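Local coordinates for beta-N-acetylhexosaminidase (Mycobacterium smegmatis, PDB 4YYF), which probably catalyses the hydrolysis of terminal non-reducing N-acetyl-D-hexosamine residues in N-acetyl-beta-D-hexosaminides, as a member of glycosyl hydrolase family 3, at residues G219-L228 / H251-G259. The protein carries 1 engineered substitution. Sequence-based numbering, arbitrary orientation.
Sequences GVTTPPLDVL and HMQVPGLTG
Val220 and Thr222 hold Gln253 between them through the backbone. Gln253 N gives a nearly straight bond to Val220 O (2.8 Å), and Gln253 O accepts from Thr222 N (2.9 Å). The pair of bonds makes a single parallel beta bridge between Thr221 and Gln253. Three residues after Thr222, Leu225 N, at the start of helix 225-229, donates to Pro255 O (2.9 Å). Pro224 is the N-cap of that helix.

Selenomethionine Met252 lies across both flanking side chains. Its CB presses on Thr222 CG2 at 3.4 Å, a tight carbon pair, and its CG meets Val220 CG2. Beyond CG the chain bends away, toward Pro206 and His208. With chi1 at 68°, Thr222 puts OG1 between its own N and carbonyl carbon. From there OG1 donates to Pro223 O (2.7 Å). OG1 also lies against both methyls of Val254. Val254 CG1, anti to N, reaches on to Leu228 CD1 (3.6 Å). Pro255 brings CG and CD up to Thr222 O, with Thr221 CG2 beside CG. Leu225 CD2 touches Leu257 CD1 (4.2 Å), and both leucines also rest on helix 267-275.

The extended Gln253 side chain runs past Val220 O. Its NE2 donates to a water that also accepts from Val220 N and donates to His251 O.

The contact thus ties the loop after strand 246-249 of the TIM-barrel domain to the segment leading into helix 225-229. Backbone bonds and the water set the alignment, and apolar side chains pack around them. The hydroxyl of buried Thr222 gives its proton to Pro223 O, which probably lowers the cost of placing it against the methyls of Val254.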
loop_
_atom_site.group_PDB
_atom_site.type_symbol
_atom_site.label_atom_id
_atom_site.label_comp_id
_atom_site.label_asym_id
_atom_site.label_seq_id
_atom_site.Cartn_x
_atom_site.Cartn_y
_atom_site.Cartn_z
ATOM N N GLY A 219 9.524 -0.164 -17.103
ATOM C CA GLY A 219 8.547 -1.237 -17.164
ATOM C C GLY A 219 9.201 -2.573 -16.889
ATOM O O GLY A 219 10.359 -2.790 -17.252
ATOM N N VAL A 220 8.457 -3.466 -16.240
ATOM C CA VAL A 220 8.932 -4.815 -15.953
ATOM C C VAL A 220 7.826 -5.837 -16.239
ATOM O O VAL A 220 6.637 -5.490 -16.235
ATOM C CB VAL A 220 9.410 -4.964 -14.483
ATOM C CG1 VAL A 220 10.492 -3.948 -14.153
ATOM C CG2 VAL A 220 8.244 -4.829 -13.510
ATOM N N THR A 221 8.232 -7.084 -16.480
ATOM C CA THR A 221 7.311 -8.182 -16.788
ATOM C C THR A 221 7.515 -9.365 -15.829
ATOM O O THR A 221 8.648 -9.707 -15.488
ATOM C CB THR A 221 7.516 -8.672 -18.238
ATOM O OG1 THR A 221 7.389 -7.565 -19.131
ATOM C CG2 THR A 221 6.480 -9.735 -18.622
ATOM N N THR A 222 6.423 -9.995 -15.406
ATOM C CA THR A 222 6.505 -11.189 -14.564
ATOM C C THR A 222 6.427 -12.447 -15.425
ATOM O O THR A 222 6.152 -12.357 -16.623
ATOM C CB THR A 222 5.314 -11.255 -13.615
ATOM O OG1 THR A 222 4.135 -11.501 -14.385
ATOM C CG2 THR A 222 5.158 -9.969 -12.824
ATOM N N PRO A 223 6.641 -13.633 -14.813
ATOM C CA PRO A 223 6.261 -14.870 -15.505
ATOM C C PRO A 223 4.756 -14.848 -15.792
ATOM O O PRO A 223 4.042 -14.066 -15.168
ATOM C CB PRO A 223 6.570 -15.954 -14.465
ATOM C CG PRO A 223 7.649 -15.362 -13.617
ATOM C CD PRO A 223 7.326 -13.904 -13.530
ATOM N N PRO A 224 4.275 -15.691 -16.719
ATOM C CA PRO A 224 2.842 -15.654 -17.038
ATOM C C PRO A 224 1.966 -16.014 -15.843
ATOM O O PRO A 224 2.444 -16.654 -14.901
ATOM C CB PRO A 224 2.693 -16.726 -18.125
ATOM C CG PRO A 224 4.067 -16.874 -18.712
ATOM C CD PRO A 224 5.011 -16.643 -17.573
ATOM N N LEU A 225 0.700 -15.606 -15.886
ATOM C CA LEU A 225 -0.236 -15.868 -14.797
ATOM C C LEU A 225 -0.278 -17.329 -14.363
ATOM O O LEU A 225 -0.322 -17.616 -13.169
ATOM C CB LEU A 225 -1.653 -15.416 -15.183
ATOM C CG LEU A 225 -2.763 -15.702 -14.166
ATOM C CD1 LEU A 225 -2.518 -14.986 -12.828
ATOM C CD2 LEU A 225 -4.129 -15.329 -14.751
ATOM N N ASP A 226 -0.270 -18.256 -15.316
ATOM C CA ASP A 226 -0.368 -19.663 -14.933
ATOM C C ASP A 226 0.851 -20.098 -14.109
ATOM O O ASP A 226 0.752 -21.002 -13.277
ATOM C CB ASP A 226 -0.605 -20.579 -16.142
ATOM C CG ASP A 226 0.630 -20.749 -16.999
ATOM O OD1 ASP A 226 1.180 -19.737 -17.483
ATOM O OD2 ASP A 226 1.058 -21.907 -17.191
ATOM N N VAL A 227 1.985 -19.432 -14.314
ATOM C CA VAL A 227 3.152 -19.680 -13.471
ATOM C C VAL A 227 2.967 -19.023 -12.099
ATOM O O VAL A 227 3.293 -19.615 -11.070
ATOM C CB VAL A 227 4.472 -19.199 -14.134
ATOM C CG1 VAL A 227 5.639 -19.376 -13.180
ATOM C CG2 VAL A 227 4.736 -19.963 -15.421
ATOM N N LEU A 228 2.438 -17.804 -12.078
ATOM C CA LEU A 228 2.237 -17.108 -10.804
ATOM C C LEU A 228 1.264 -17.897 -9.927
ATOM O O LEU A 228 1.408 -17.928 -8.697
ATOM C CB LEU A 228 1.704 -15.686 -11.027
ATOM C CG LEU A 228 2.564 -14.729 -11.851
ATOM C CD1 LEU A 228 1.889 -13.363 -11.968
ATOM C CD2 LEU A 228 3.944 -14.573 -11.228
ATOM N N HIS A 251 3.420 -2.596 -10.162
ATOM C CA HIS A 251 3.314 -2.054 -11.514
ATOM C C HIS A 251 3.784 -3.030 -12.597
ATOM O O HIS A 251 3.909 -2.646 -13.768
ATOM C CB HIS A 251 4.127 -0.744 -11.649
ATOM C CG HIS A 251 3.764 0.313 -10.643
ATOM N ND1 HIS A 251 2.467 0.572 -10.262
ATOM C CD2 HIS A 251 4.545 1.176 -9.949
ATOM C CE1 HIS A 251 2.461 1.553 -9.370
ATOM N NE2 HIS A 251 3.707 1.937 -9.166
HETATM N N MSE A 252 4.059 -4.279 -12.229
HETATM C CA MSE A 252 4.562 -5.236 -13.222
HETATM C C MSE A 252 3.506 -5.494 -14.285
HETATM O O MSE A 252 2.307 -5.431 -14.000
HETATM C CB MSE A 252 4.899 -6.575 -12.567
HETATM C CG MSE A 252 5.780 -6.509 -11.329
HETATM SE SE MSE A 252 4.789 -6.219 -9.663
HETATM C CE MSE A 252 3.258 -7.345 -9.990
ATOM N N GLN A 253 3.950 -5.785 -15.504
ATOM C CA GLN A 253 3.064 -6.299 -16.540
ATOM C C GLN A 253 3.023 -7.820 -16.407
ATOM O O GLN A 253 4.072 -8.456 -16.263
ATOM C CB GLN A 253 3.592 -5.912 -17.923
ATOM C CG GLN A 253 3.649 -4.406 -18.138
ATOM C CD GLN A 253 4.583 -4.007 -19.260
ATOM O OE1 GLN A 253 4.394 -4.404 -20.406
ATOM N NE2 GLN A 253 5.609 -3.220 -18.928
ATOM N N VAL A 254 1.825 -8.398 -16.448
ATOM C CA VAL A 254 1.668 -9.845 -16.274
ATOM C C VAL A 254 1.097 -10.499 -17.532
ATOM O O VAL A 254 -0.064 -10.268 -17.864
ATOM C CB VAL A 254 0.708 -10.159 -15.093
ATOM C CG1 VAL A 254 0.611 -11.673 -14.849
ATOM C CG2 VAL A 254 1.123 -9.416 -13.823
ATOM N N PRO A 255 1.902 -11.333 -18.228
ATOM C CA PRO A 255 1.394 -12.045 -19.412
ATOM C C PRO A 255 0.236 -12.962 -19.032
ATOM O O PRO A 255 0.316 -13.642 -18.010
ATOM C CB PRO A 255 2.598 -12.884 -19.875
ATOM C CG PRO A 255 3.804 -12.226 -19.237
ATOM C CD PRO A 255 3.300 -11.689 -17.926
ATOM N N GLY A 256 -0.828 -12.965 -19.834
ATOM C CA GLY A 256 -2.003 -13.762 -19.532
ATOM C C GLY A 256 -2.927 -13.102 -18.526
ATOM O O GLY A 256 -3.937 -13.684 -18.132
ATOM N N LEU A 257 -2.590 -11.888 -18.097
ATOM C CA LEU A 257 -3.444 -11.166 -17.152
ATOM C C LEU A 257 -3.642 -9.706 -17.554
ATOM O O LEU A 257 -4.768 -9.279 -17.791
ATOM C CB LEU A 257 -2.906 -11.252 -15.716
ATOM C CG LEU A 257 -3.746 -10.520 -14.655
ATOM C CD1 LEU A 257 -5.107 -11.210 -14.475
ATOM C CD2 LEU A 257 -3.015 -10.410 -13.311
ATOM N N THR A 258 -2.550 -8.950 -17.639
ATOM C CA THR A 258 -2.640 -7.499 -17.842
ATOM C C THR A 258 -2.146 -7.045 -19.203
ATOM O O THR A 258 -2.241 -5.865 -19.530
ATOM C CB THR A 258 -1.825 -6.721 -16.788
ATOM O OG1 THR A 258 -0.429 -6.807 -17.100
ATOM C CG2 THR A 258 -2.051 -7.294 -15.426
ATOM N N GLY A 259 -1.617 -7.976 -19.990
ATOM C CA GLY A 259 -1.044 -7.628 -21.278
ATOM C C GLY A 259 0.130 -6.682 -21.096
ATOM O O GLY A 259 1.096 -7.003 -20.401
HETATM O O HOH W 1 5.604 -2.433 -15.905
#